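Local structure of small ribosomal subunit protein bS6 (Aquifex aeolicus, 2J5A) at residues Q31-I36 and G41-E46; F84-K87 and D91-R94; L20-M25 and N63-L68; K37-E42 and P79-F84. The protein probably binds 16S ribosomal RNA together with protein bS18, as a structural component of the small ribosomal subunit. All coordinates share one frame; numbering follows the deposited sequence.

Contact 1: Q31-I36 and G41-E46; sequences QVKEFI and GEILYE
Ile36 and Lys33, one turn apart on helix 22-38, both meet Ile43 of the strand that follows, a worked example of how the first half of a ferredoxin-like fold closes. Helix and strand belong to a split beta-alpha-beta unit, and the axes of the two short segments pass 8.3 Å apart at 135°. The apolar part centres on one methyl group: Ile43 CD1 lies 3.9 Å from Ile36 CG2 and 4.0 Å from Ile36 CD1, the two isoleucines crossing at about a right angle. From another side of the same methyl, the aliphatic stem of Lys33 joins in, with CG 3.7 Å from Ile43 CD1. Ile36 also rests on Phe71 and Ile43 on Val69, both of the neighbouring strand 63-73.

The charged part lies beyond this patch. Lys33 bends along its chain, and its NZ forms a salt bridge to Glu46 OE2 at 3.1 Å, arriving on the syn side but 28° out of the carboxylate plane. Glu46 places CG between its own backbone N and carbonyl carbon (chi1 73°) and then runs extended, which carries the carboxylate across to the helix. The ammonium is shared, since Glu30 is its stronger partner and the ring of Phe29 offers a cation-pi contact. Were Lys33 an alanine, Glu46 and Glu30 would probably lose their common cation and a gap would open beside the Ile43 methyl.

Backbone chemistry completes the turn. Gly41, lacking a side chain, lets Ile36 CG2 come within 4.1 Å of its CA, while Gly41 N donates to Ile36 O at 3.1 Å.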
loop_
_atom_site.group_PDB
_atom_site.type_symbol
_atom_site.label_atom_id
_atom_site.label_comp_id
_atom_site.label_asym_id
_atom_site.label_seq_id
_atom_site.Cartn_x
_atom_site.Cartn_y
_atom_site.Cartn_z
ATOM N N GLN A 31 -0.857 9.213 -4.236
ATOM C CA GLN A 31 -0.718 9.832 -2.926
ATOM C C GLN A 31 -0.058 8.933 -1.884
ATOM O O GLN A 31 0.695 9.422 -1.049
ATOM C CB GLN A 31 -2.078 10.308 -2.415
ATOM C CG GLN A 31 -2.491 11.632 -3.069
ATOM C CD GLN A 31 -3.924 12.054 -2.779
ATOM O OE1 GLN A 31 -4.626 11.460 -1.934
ATOM N NE2 GLN A 31 -4.373 13.099 -3.491
ATOM N N VAL A 32 -0.340 7.636 -1.931
ATOM C CA VAL A 32 0.301 6.694 -1.040
ATOM C C VAL A 32 1.785 6.575 -1.382
ATOM O O VAL A 32 2.634 6.606 -0.496
ATOM C CB VAL A 32 -0.395 5.336 -1.069
ATOM C CG1 VAL A 32 0.445 4.262 -0.297
ATOM C CG2 VAL A 32 -1.818 5.491 -0.499
ATOM N N LYS A 33 2.081 6.463 -2.671
ATOM C CA LYS A 33 3.461 6.393 -3.149
ATOM C C LYS A 33 4.268 7.626 -2.774
ATOM O O LYS A 33 5.434 7.524 -2.452
ATOM C CB LYS A 33 3.501 6.178 -4.672
ATOM C CG LYS A 33 3.699 4.721 -5.066
ATOM C CD LYS A 33 2.860 4.307 -6.232
ATOM C CE LYS A 33 3.166 5.100 -7.477
ATOM N NZ LYS A 33 1.946 5.279 -8.296
ATOM N N GLU A 34 3.641 8.794 -2.814
ATOM C CA GLU A 34 4.365 10.033 -2.553
ATOM C C GLU A 34 4.582 10.155 -1.052
ATOM O O GLU A 34 5.613 10.649 -0.617
ATOM C CB GLU A 34 3.592 11.237 -3.119
ATOM C CG GLU A 34 4.451 12.344 -3.744
ATOM C CD GLU A 34 5.532 11.806 -4.662
ATOM O OE1 GLU A 34 5.203 10.964 -5.539
ATOM O OE2 GLU A 34 6.711 12.210 -4.478
ATOM N N PHE A 35 3.614 9.696 -0.260
ATOM C CA PHE A 35 3.778 9.603 1.184
ATOM C C PHE A 35 4.972 8.707 1.537
ATOM O O PHE A 35 5.840 9.080 2.321
ATOM C CB PHE A 35 2.497 9.055 1.806
ATOM C CG PHE A 35 2.580 8.827 3.281
ATOM C CD1 PHE A 35 2.080 9.761 4.171
ATOM C CD2 PHE A 35 3.147 7.655 3.791
ATOM C CE1 PHE A 35 2.150 9.532 5.538
ATOM C CE2 PHE A 35 3.216 7.429 5.162
ATOM C CZ PHE A 35 2.716 8.356 6.028
ATOM N N ILE A 36 5.022 7.522 0.940
ATOM C CA ILE A 36 6.141 6.625 1.171
ATOM C C ILE A 36 7.453 7.308 0.775
ATOM O O ILE A 36 8.428 7.250 1.532
ATOM C CB ILE A 36 5.986 5.302 0.410
ATOM C CG1 ILE A 36 4.751 4.541 0.912
ATOM C CG2 ILE A 36 7.256 4.451 0.571
ATOM C CD1 ILE A 36 4.334 3.402 0.029
ATOM N N GLY A 41 11.449 6.367 1.652
ATOM C CA GLY A 41 11.290 5.071 1.011
ATOM C C GLY A 41 11.459 5.172 -0.487
ATOM O O GLY A 41 11.042 6.146 -1.087
ATOM N N GLU A 42 12.064 4.157 -1.092
ATOM C CA GLU A 42 12.200 4.110 -2.542
ATOM C C GLU A 42 11.242 3.072 -3.085
ATOM O O GLU A 42 11.308 1.917 -2.693
ATOM C CB GLU A 42 13.626 3.760 -2.951
ATOM C CG GLU A 42 13.871 3.896 -4.446
ATOM C CD GLU A 42 15.316 3.662 -4.829
ATOM O OE1 GLU A 42 16.210 4.364 -4.299
ATOM O OE2 GLU A 42 15.557 2.779 -5.678
ATOM N N ILE A 43 10.363 3.497 -3.986
ATOM C CA ILE A 43 9.381 2.615 -4.605
ATOM C C ILE A 43 10.093 1.725 -5.629
ATOM O O ILE A 43 10.680 2.226 -6.585
ATOM C CB ILE A 43 8.244 3.401 -5.316
ATOM C CG1 ILE A 43 7.550 4.380 -4.343
ATOM C CG2 ILE A 43 7.224 2.437 -5.942
ATOM C CD1 ILE A 43 6.731 3.728 -3.209
ATOM N N LEU A 44 10.015 0.411 -5.407
ATOM C CA LEU A 44 10.674 -0.591 -6.237
ATOM C C LEU A 44 9.740 -1.273 -7.216
ATOM O O LEU A 44 10.183 -1.813 -8.223
ATOM C CB LEU A 44 11.289 -1.677 -5.349
ATOM C CG LEU A 44 12.258 -1.221 -4.251
ATOM C CD1 LEU A 44 12.710 -2.431 -3.486
ATOM C CD2 LEU A 44 13.462 -0.474 -4.827
ATOM N N TYR A 45 8.449 -1.287 -6.909
ATOM C CA TYR A 45 7.513 -2.088 -7.663
ATOM C C TYR A 45 6.087 -1.731 -7.273
ATOM O O TYR A 45 5.837 -1.231 -6.166
ATOM C CB TYR A 45 7.780 -3.567 -7.394
ATOM C CG TYR A 45 6.912 -4.500 -8.183
ATOM C CD1 TYR A 45 7.117 -4.691 -9.544
ATOM C CD2 TYR A 45 5.867 -5.169 -7.579
ATOM C CE1 TYR A 45 6.317 -5.548 -10.266
ATOM C CE2 TYR A 45 5.065 -6.027 -8.290
ATOM C CZ TYR A 45 5.294 -6.219 -9.626
ATOM O OH TYR A 45 4.483 -7.088 -10.318
ATOM N N GLU A 46 5.163 -1.972 -8.197
ATOM C CA GLU A 46 3.772 -1.658 -7.989
ATOM C C GLU A 46 2.885 -2.465 -8.912
ATOM O O GLU A 46 3.262 -2.735 -10.046
ATOM C CB GLU A 46 3.528 -0.151 -8.157
ATOM C CG GLU A 46 3.586 0.404 -9.579
ATOM C CD GLU A 46 3.612 1.937 -9.594
ATOM O OE1 GLU A 46 4.701 2.515 -9.416
ATOM O OE2 GLU A 46 2.544 2.565 -9.751
#

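Contact 2: F84-K87 and D91-R94; sequences FQLK and DVIR. With NA (sodium ion), chain B.
Val92 overlaps the last full turn of helix 78-88, its CG1 lying 4.0 Å from Leu86 CB and its CB 3.7 Å from Leu86 O. The pair marks the tight return from helix to strand in the second split beta-alpha-beta unit of the ferredoxin-like fold, where helix 78-88 leads into the edge strand 92-100. With CG1 anti to its backbone N (chi1 170°), Val92 turns that methyl toward the helix, and the same methyl sits 3.7 Å from the Leu86 carbonyl oxygen. Around this small apolar touch the core closes in: Leu86 also packs on Val32 of helix 22-38 and on Thr12 of strand 8-16, and Val92 on Phe14.

No hydrogen bond joins the two segments directly. What links their backbones is a sodium ion, an instructive case of a cation held at the carboxyl end of a helix. Leu86 O binds it at 2.4 Å and Lys87 O at 2.5 Å, two successive carbonyls of the final turn, while Val92 O reaches it from the strand at 2.3 Å. Asp89 O, in the connection between them, supplies a further ligand, and the Asp89 side chain accepts a hydrogen bond from Asp91 N within the same turn. All four protein ligands are thus neutral main-chain oxygens, and the negative end of the helix dipole would be expected to favour a cation here. Lys87 sets off away from the strand at its first side-chain bond, and it is its carbonyl that meets the ion. The water oxygen modelled with the ion lies 2.1 Å from the sodium, short for such a bond.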
loop_
_atom_site.group_PDB
_atom_site.type_symbol
_atom_site.label_atom_id
_atom_site.label_comp_id
_atom_site.label_asym_id
_atom_site.label_seq_id
_atom_site.Cartn_x
_atom_site.Cartn_y
_atom_site.Cartn_z
ATOM N N PHE A 84 -0.626 3.827 10.072
ATOM C CA PHE A 84 -1.464 4.845 10.713
ATOM C C PHE A 84 -2.184 5.682 9.654
ATOM O O PHE A 84 -3.380 5.899 9.727
ATOM C CB PHE A 84 -0.632 5.781 11.591
ATOM C CG PHE A 84 -1.456 6.744 12.396
ATOM C CD1 PHE A 84 -2.267 6.288 13.413
ATOM C CD2 PHE A 84 -1.434 8.093 12.126
ATOM C CE1 PHE A 84 -3.018 7.160 14.166
ATOM C CE2 PHE A 84 -2.202 8.977 12.877
ATOM C CZ PHE A 84 -2.985 8.503 13.897
ATOM N N GLN A 85 -1.420 6.143 8.672
ATOM C CA GLN A 85 -1.965 6.917 7.551
ATOM C C GLN A 85 -3.091 6.174 6.807
ATOM O O GLN A 85 -4.121 6.766 6.470
ATOM C CB GLN A 85 -0.842 7.239 6.584
ATOM C CG GLN A 85 -1.220 8.192 5.465
ATOM C CD GLN A 85 -1.169 9.663 5.884
ATOM O OE1 GLN A 85 -1.257 10.007 7.077
ATOM N NE2 GLN A 85 -1.050 10.537 4.888
ATOM N N LEU A 86 -2.908 4.880 6.551
ATOM C CA LEU A 86 -3.930 4.136 5.822
ATOM C C LEU A 86 -5.119 3.830 6.731
ATOM O O LEU A 86 -6.257 3.812 6.267
ATOM C CB LEU A 86 -3.361 2.867 5.182
ATOM C CG LEU A 86 -2.183 2.984 4.178
ATOM C CD1 LEU A 86 -1.670 1.601 3.868
ATOM C CD2 LEU A 86 -2.543 3.712 2.896
ATOM N N LYS A 87 -4.851 3.581 8.012
ATOM C CA LYS A 87 -5.891 3.453 9.034
ATOM C C LYS A 87 -6.826 4.687 9.045
ATOM O O LYS A 87 -8.034 4.555 8.816
ATOM C CB LYS A 87 -5.277 3.245 10.427
ATOM C CG LYS A 87 -6.274 2.790 11.493
ATOM C CD LYS A 87 -5.745 2.804 12.957
ATOM C CE LYS A 87 -4.262 2.419 13.131
ATOM N NZ LYS A 87 -3.978 1.656 14.385
ATOM N N ASP A 91 -11.104 6.612 3.088
ATOM C CA ASP A 91 -11.254 5.994 1.782
ATOM C C ASP A 91 -10.576 4.618 1.684
ATOM O O ASP A 91 -10.919 3.839 0.817
ATOM C CB ASP A 91 -10.668 6.900 0.705
ATOM C CG ASP A 91 -11.339 8.269 0.634
ATOM O OD1 ASP A 91 -12.561 8.388 0.938
ATOM O OD2 ASP A 91 -10.621 9.225 0.224
ATOM N N VAL A 92 -9.613 4.330 2.561
ATOM C CA VAL A 92 -8.864 3.079 2.527
ATOM C C VAL A 92 -9.436 2.140 3.549
ATOM O O VAL A 92 -9.352 2.394 4.742
ATOM C CB VAL A 92 -7.374 3.333 2.791
ATOM C CG1 VAL A 92 -6.600 2.004 3.020
ATOM C CG2 VAL A 92 -6.788 4.171 1.657
ATOM N N ILE A 93 -10.045 1.055 3.103
ATOM C CA ILE A 93 -10.868 0.260 4.002
ATOM C C ILE A 93 -10.143 -0.994 4.421
ATOM O O ILE A 93 -10.650 -1.785 5.201
ATOM C CB ILE A 93 -12.294 -0.042 3.389
ATOM C CG1 ILE A 93 -12.209 -0.838 2.067
ATOM C CG2 ILE A 93 -13.062 1.276 3.183
ATOM C CD1 ILE A 93 -13.584 -1.247 1.488
ATOM N N ARG A 94 -8.947 -1.173 3.887
ATOM C CA ARG A 94 -8.119 -2.298 4.230
ATOM C C ARG A 94 -6.654 -1.994 3.879
ATOM O O ARG A 94 -6.361 -1.409 2.838
ATOM C CB ARG A 94 -8.618 -3.547 3.510
ATOM C CG ARG A 94 -8.172 -4.776 4.208
ATOM C CD ARG A 94 -8.545 -6.005 3.475
ATOM N NE ARG A 94 -7.933 -7.146 4.127
ATOM C CZ ARG A 94 -7.769 -8.342 3.565
ATOM N NH1 ARG A 94 -8.172 -8.580 2.323
ATOM N NH2 ARG A 94 -7.191 -9.306 4.257
HETATM NA NA NA B . -8.593 3.690 6.503
HETATM O O HOH W 1 -10.367 3.329 7.621
#

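Contact 3: L20-M25 and N63-L68; sequences LSEEEM and NARYFL
Met25 slants across the stem of Arg65, and this buried overlap is the tight part of the contact between the first turns of helix 22-38 and strand 63-73. Its sulfur is the main point of touch, with Met25 SD 3.6 Å from Arg65 CB and 3.3 Å from Arg65 NH1; farther back, Met25 CB stands over one face of the guanidinium. The arginine folds up against the methionine because its chain leaves CG anti to the backbone N (chi1 178°) and then bends sharply at chi2 (58°). Phe67, two residues on along the same face of the strand, brings its CE2 to 3.5 Å from Met25 O, obliquely to the ring. That ring also stacks with Phe29, one helical turn beyond Met25.

Toward solvent the character changes from packing to charge. Glu22, an exposed residue, brings its carboxylate to the end of Arg65 in a two-pronged salt bridge, Arg65 NH1 to Glu22 OE1 at 2.8 Å and Arg65 NH2 to Glu22 OE2 at 2.8 Å. Both bonds are nearly straight and lie near the guanidinium plane, with the two flat groups 22° apart, an arrangement that fixes the rotation of both. Arg65 NH2 has a second salt-bridge partner in Asp48 of strand 41-53.

The helix start itself is secured by a capping box, Glu24 N to Ser21 OG at 3.0 Å being answered by Ser21 N to Glu24 OE1. Such a capped helix, laid by its first turns across an inner strand, belongs to the alpha/beta sandwich of the ferredoxin-like fold.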
loop_
_atom_site.group_PDB
_atom_site.type_symbol
_atom_site.label_atom_id
_atom_site.label_comp_id
_atom_site.label_asym_id
_atom_site.label_seq_id
_atom_site.Cartn_x
_atom_site.Cartn_y
_atom_site.Cartn_z
ATOM N N LEU A 20 -15.342 5.608 -4.896
ATOM C CA LEU A 20 -14.464 6.578 -5.530
ATOM C C LEU A 20 -14.418 6.285 -7.024
ATOM O O LEU A 20 -14.490 5.139 -7.424
ATOM C CB LEU A 20 -13.029 6.490 -4.964
ATOM C CG LEU A 20 -12.657 7.237 -3.673
ATOM C CD1 LEU A 20 -13.603 6.948 -2.534
ATOM C CD2 LEU A 20 -11.242 6.876 -3.276
ATOM N N SER A 21 -14.243 7.316 -7.833
ATOM C CA SER A 21 -14.110 7.152 -9.260
ATOM C C SER A 21 -12.755 6.555 -9.587
ATOM O O SER A 21 -11.811 6.666 -8.806
ATOM C CB SER A 21 -14.225 8.503 -9.972
ATOM O OG SER A 21 -13.043 9.283 -9.800
ATOM N N GLU A 22 -12.660 5.952 -10.767
ATOM C CA GLU A 22 -11.378 5.506 -11.296
ATOM C C GLU A 22 -10.281 6.539 -11.129
ATOM O O GLU A 22 -9.142 6.190 -10.826
ATOM C CB GLU A 22 -11.511 5.177 -12.782
ATOM C CG GLU A 22 -10.264 4.582 -13.395
ATOM C CD GLU A 22 -9.889 3.245 -12.785
ATOM O OE1 GLU A 22 -10.758 2.592 -12.156
ATOM O OE2 GLU A 22 -8.723 2.847 -12.956
ATOM N N GLU A 23 -10.626 7.806 -11.362
ATOM C CA GLU A 23 -9.656 8.901 -11.299
ATOM C C GLU A 23 -9.214 9.138 -9.840
ATOM O O GLU A 23 -8.038 9.387 -9.578
ATOM C CB GLU A 23 -10.251 10.201 -11.898
ATOM C CG GLU A 23 -10.717 10.121 -13.391
ATOM C CD GLU A 23 -12.257 9.975 -13.585
ATOM O OE1 GLU A 23 -12.828 8.870 -13.438
ATOM O OE2 GLU A 23 -12.912 10.980 -13.931
ATOM N N GLU A 24 -10.162 9.050 -8.910
ATOM C CA GLU A 24 -9.873 9.179 -7.486
ATOM C C GLU A 24 -8.998 8.020 -6.947
ATOM O O GLU A 24 -8.079 8.248 -6.163
ATOM C CB GLU A 24 -11.177 9.278 -6.686
ATOM C CG GLU A 24 -11.888 10.627 -6.882
ATOM C CD GLU A 24 -13.274 10.684 -6.279
ATOM O OE1 GLU A 24 -14.062 9.734 -6.422
ATOM O OE2 GLU A 24 -13.601 11.707 -5.662
ATOM N N MET A 25 -9.295 6.795 -7.383
ATOM C CA MET A 25 -8.533 5.620 -6.990
ATOM C C MET A 25 -7.082 5.735 -7.425
ATOM O O MET A 25 -6.180 5.526 -6.624
ATOM C CB MET A 25 -9.161 4.346 -7.556
ATOM C CG MET A 25 -10.432 3.937 -6.834
ATOM S SD MET A 25 -11.420 2.747 -7.759
ATOM C CE MET A 25 -12.792 2.498 -6.649
ATOM N N ASN A 63 -17.073 -5.081 -2.504
ATOM C CA ASN A 63 -15.977 -5.012 -3.469
ATOM C C ASN A 63 -15.018 -3.908 -3.022
ATOM O O ASN A 63 -15.377 -3.076 -2.188
ATOM C CB ASN A 63 -16.512 -4.687 -4.876
ATOM C CG ASN A 63 -17.480 -5.736 -5.406
ATOM O OD1 ASN A 63 -17.069 -6.801 -5.930
ATOM N ND2 ASN A 63 -18.777 -5.456 -5.270
ATOM N N ALA A 64 -13.815 -3.887 -3.583
ATOM C CA ALA A 64 -12.858 -2.809 -3.301
ATOM C C ALA A 64 -11.751 -2.757 -4.341
ATOM O O ALA A 64 -11.495 -3.739 -5.014
ATOM C CB ALA A 64 -12.262 -2.985 -1.897
ATOM N N ARG A 65 -11.090 -1.610 -4.452
ATOM C CA ARG A 65 -9.970 -1.450 -5.369
ATOM C C ARG A 65 -8.616 -1.733 -4.669
ATOM O O ARG A 65 -8.229 -1.019 -3.731
ATOM C CB ARG A 65 -9.970 -0.036 -5.957
ATOM C CG ARG A 65 -8.798 0.237 -6.888
ATOM C CD ARG A 65 -8.743 -0.743 -8.054
ATOM N NE ARG A 65 -7.953 -0.178 -9.135
ATOM C CZ ARG A 65 -8.419 0.696 -10.031
ATOM N NH1 ARG A 65 -9.681 1.098 -10.001
ATOM N NH2 ARG A 65 -7.610 1.155 -10.969
ATOM N N TYR A 66 -7.901 -2.745 -5.166
ATOM C CA TYR A 66 -6.660 -3.202 -4.571
ATOM C C TYR A 66 -5.458 -2.712 -5.322
ATOM O O TYR A 66 -5.367 -2.896 -6.532
ATOM C CB TYR A 66 -6.603 -4.735 -4.523
ATOM C CG TYR A 66 -7.317 -5.363 -3.343
ATOM C CD1 TYR A 66 -8.655 -5.693 -3.423
ATOM C CD2 TYR A 66 -6.651 -5.642 -2.173
ATOM C CE1 TYR A 66 -9.327 -6.275 -2.359
ATOM C CE2 TYR A 66 -7.306 -6.232 -1.102
ATOM C CZ TYR A 66 -8.649 -6.547 -1.213
ATOM O OH TYR A 66 -9.316 -7.132 -0.177
ATOM N N PHE A 67 -4.531 -2.105 -4.578
ATOM C CA PHE A 67 -3.213 -1.746 -5.067
ATOM C C PHE A 67 -2.136 -2.428 -4.206
ATOM O O PHE A 67 -2.360 -2.726 -3.041
ATOM C CB PHE A 67 -2.982 -0.225 -5.025
ATOM C CG PHE A 67 -3.911 0.579 -5.900
ATOM C CD1 PHE A 67 -3.691 0.676 -7.266
ATOM C CD2 PHE A 67 -4.973 1.286 -5.351
ATOM C CE1 PHE A 67 -4.509 1.408 -8.056
ATOM C CE2 PHE A 67 -5.804 2.042 -6.159
ATOM C CZ PHE A 67 -5.579 2.088 -7.521
ATOM N N LEU A 68 -0.953 -2.608 -4.789
ATOM C CA LEU A 68 0.206 -3.204 -4.121
ATOM C C LEU A 68 1.435 -2.406 -4.491
ATOM O O LEU A 68 1.638 -2.104 -5.671
ATOM C CB LEU A 68 0.404 -4.668 -4.574
ATOM C CG LEU A 68 1.538 -5.507 -3.959
ATOM C CD1 LEU A 68 1.172 -6.976 -4.047
ATOM C CD2 LEU A 68 2.922 -5.238 -4.593
#

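Contact 4: K37-E42 and P79-F84; sequences KQKGGE and PNELDF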
loop_
_atom_site.group_PDB
_atom_site.type_symbol
_atom_site.label_atom_id
_atom_site.label_comp_id
_atom_site.label_asym_id
_atom_site.label_seq_id
_atom_site.Cartn_x
_atom_site.Cartn_y
_atom_site.Cartn_z
ATOM N N LYS A 37 7.462 7.948 -0.399
ATOM C CA LYS A 37 8.651 8.654 -0.923
ATOM C C LYS A 37 9.100 9.768 0.027
ATOM O O LYS A 37 10.289 9.974 0.244
ATOM C CB LYS A 37 8.392 9.235 -2.327
ATOM C CG LYS A 37 8.620 8.240 -3.465
ATOM C CD LYS A 37 7.844 8.574 -4.762
ATOM C CE LYS A 37 8.588 9.584 -5.648
ATOM N NZ LYS A 37 7.956 9.776 -7.007
ATOM N N GLN A 38 8.133 10.477 0.584
ATOM C CA GLN A 38 8.391 11.495 1.592
ATOM C C GLN A 38 9.238 10.905 2.719
ATOM O O GLN A 38 10.297 11.435 3.060
ATOM C CB GLN A 38 7.049 12.034 2.138
ATOM C CG GLN A 38 7.112 13.344 2.924
ATOM C CD GLN A 38 5.734 14.033 3.031
ATOM O OE1 GLN A 38 4.807 13.502 3.660
ATOM N NE2 GLN A 38 5.610 15.222 2.436
ATOM N N LYS A 39 8.796 9.782 3.269
ATOM C CA LYS A 39 9.330 9.300 4.536
ATOM C C LYS A 39 10.672 8.567 4.418
ATOM O O LYS A 39 11.152 7.985 5.388
ATOM C CB LYS A 39 8.293 8.425 5.245
ATOM C CG LYS A 39 6.950 9.096 5.458
ATOM C CD LYS A 39 6.877 9.835 6.769
ATOM C CE LYS A 39 5.541 10.549 6.920
ATOM N NZ LYS A 39 5.169 10.747 8.368
ATOM N N GLY A 40 11.289 8.630 3.241
ATOM C CA GLY A 40 12.600 8.036 2.997
ATOM C C GLY A 40 12.530 6.649 2.377
ATOM O O GLY A 40 13.450 5.839 2.550
ATOM N N GLY A 41 11.449 6.367 1.652
ATOM C CA GLY A 41 11.290 5.071 1.011
ATOM C C GLY A 41 11.459 5.172 -0.487
ATOM O O GLY A 41 11.042 6.146 -1.087
ATOM N N GLU A 42 12.064 4.157 -1.092
ATOM C CA GLU A 42 12.200 4.110 -2.542
ATOM C C GLU A 42 11.242 3.072 -3.085
ATOM O O GLU A 42 11.308 1.917 -2.693
ATOM C CB GLU A 42 13.626 3.760 -2.951
ATOM C CG GLU A 42 13.871 3.896 -4.446
ATOM C CD GLU A 42 15.316 3.662 -4.829
ATOM O OE1 GLU A 42 16.210 4.364 -4.299
ATOM O OE2 GLU A 42 15.557 2.779 -5.678
ATOM N N PRO A 79 6.799 1.624 8.143
ATOM C CA PRO A 79 5.636 0.720 8.203
ATOM C C PRO A 79 4.590 1.107 9.253
ATOM O O PRO A 79 3.398 0.925 9.030
ATOM C CB PRO A 79 6.245 -0.651 8.545
ATOM C CG PRO A 79 7.713 -0.521 8.380
ATOM C CD PRO A 79 8.072 0.928 8.404
ATOM N N ASN A 80 5.045 1.595 10.401
ATOM C CA ASN A 80 4.147 2.112 11.433
ATOM C C ASN A 80 3.380 3.330 10.915
ATOM O O ASN A 80 2.177 3.450 11.071
ATOM C CB ASN A 80 4.953 2.534 12.657
ATOM C CG ASN A 80 4.281 2.159 13.939
ATOM O OD1 ASN A 80 4.021 0.971 14.199
ATOM N ND2 ASN A 80 3.984 3.175 14.771
ATOM N N GLU A 81 4.129 4.228 10.311
ATOM C CA GLU A 81 3.614 5.463 9.772
ATOM C C GLU A 81 2.533 5.211 8.728
ATOM O O GLU A 81 1.469 5.819 8.758
ATOM C CB GLU A 81 4.762 6.212 9.123
ATOM C CG GLU A 81 4.656 7.681 9.234
ATOM C CD GLU A 81 4.928 8.166 10.641
ATOM O OE1 GLU A 81 5.887 7.675 11.266
ATOM O OE2 GLU A 81 4.193 9.049 11.105
ATOM N N LEU A 82 2.839 4.293 7.808
ATOM C CA LEU A 82 2.037 4.017 6.633
ATOM C C LEU A 82 0.750 3.384 7.097
ATOM O O LEU A 82 -0.347 3.716 6.641
ATOM C CB LEU A 82 2.817 3.065 5.722
ATOM C CG LEU A 82 2.316 2.735 4.339
ATOM C CD1 LEU A 82 1.876 3.972 3.555
ATOM C CD2 LEU A 82 3.434 1.985 3.614
ATOM N N ASP A 83 0.897 2.486 8.047
ATOM C CA ASP A 83 -0.220 1.853 8.677
ATOM C C ASP A 83 -1.173 2.853 9.353
ATOM O O ASP A 83 -2.407 2.732 9.236
ATOM C CB ASP A 83 0.318 0.867 9.694
ATOM C CG ASP A 83 -0.743 0.017 10.278
ATOM O OD1 ASP A 83 -1.061 -1.004 9.651
ATOM O OD2 ASP A 83 -1.232 0.356 11.374
ATOM N N PHE A 84 -0.626 3.827 10.072
ATOM C CA PHE A 84 -1.464 4.845 10.713
ATOM C C PHE A 84 -2.184 5.682 9.654
ATOM O O PHE A 84 -3.380 5.899 9.727
ATOM C CB PHE A 84 -0.632 5.781 11.591
ATOM C CG PHE A 84 -1.456 6.744 12.396
ATOM C CD1 PHE A 84 -2.267 6.288 13.413
ATOM C CD2 PHE A 84 -1.434 8.093 12.126
ATOM C CE1 PHE A 84 -3.018 7.160 14.166
ATOM C CE2 PHE A 84 -2.202 8.977 12.877
ATOM C CZ PHE A 84 -2.985 8.503 13.897
#
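Lys39 stretches across from the end of helix 22-38 to Glu81 on helix 78-88, and these two side chains make up the whole direct contact. They cross at about a right angle. The ammonium lies against the bend of the glutamate, with Lys39 NZ 3.2 Å from Glu81 CG, and its salt-bridge partner Glu81 OE2 is a little farther from NZ, at 3.4 Å. Methylenes follow behind, Lys39 CE at 3.8 Å and Lys39 CD at 4.0 Å from Glu81 CG.

The next shell sets the two stems. Glu81 bends at chi2 (72°), which folds its carboxylate back beside the lysine, and its side chain also leans on the ring of Phe35. Lys39 is the first residue to depart from helical geometry; bent at chi2 (-90°), it then runs extended to the amino group. Gly40 follows with a positive phi of 96°, turning the chain toward strand 41-53. Two hydrogen bonds hold this turn from outside, Lys39 O with Asn75 ND2 and Gly40 O with Thr73 OG1. Beneath the charged pair, Leu82 packs on Val32, Phe35 and Ile36, so the two helices of the sandwich are joined by apolar groups below a polar rim.

With a serine in place of Lys39, the Glu81 carboxylate would probably be left without this cationic mate, and Glu81 CG without the chain lying against it. No hydrogen bond accompanies the long ion pair, and both residues lie at the surface, where water is likely to screen their charges. The chemistry therefore implies a modest electrostatic link between the helices.

How the contacts relate
All four contacts lie on the helical side of one antiparallel sheet, yet their chemistry follows their depth. Contact 2 and the inner part of contact 3 are buried, contact 1 is partly so, and contact 4 sits at the surface. Contacts 1, 3 and 4 share helix 22-38, seen near its end, at its start and just beyond its end, whereas contacts 2 and 4 share helix 78-88. Contacts 1 and 4 adjoin, sharing Gly41 and Glu42 of strand 41-53; contacts 3 and 4 stand on opposite sides of the chain's centre. Salt bridges mark contacts 1, 3 and 4, while contact 2 relies on main-chain oxygens around a metal ion.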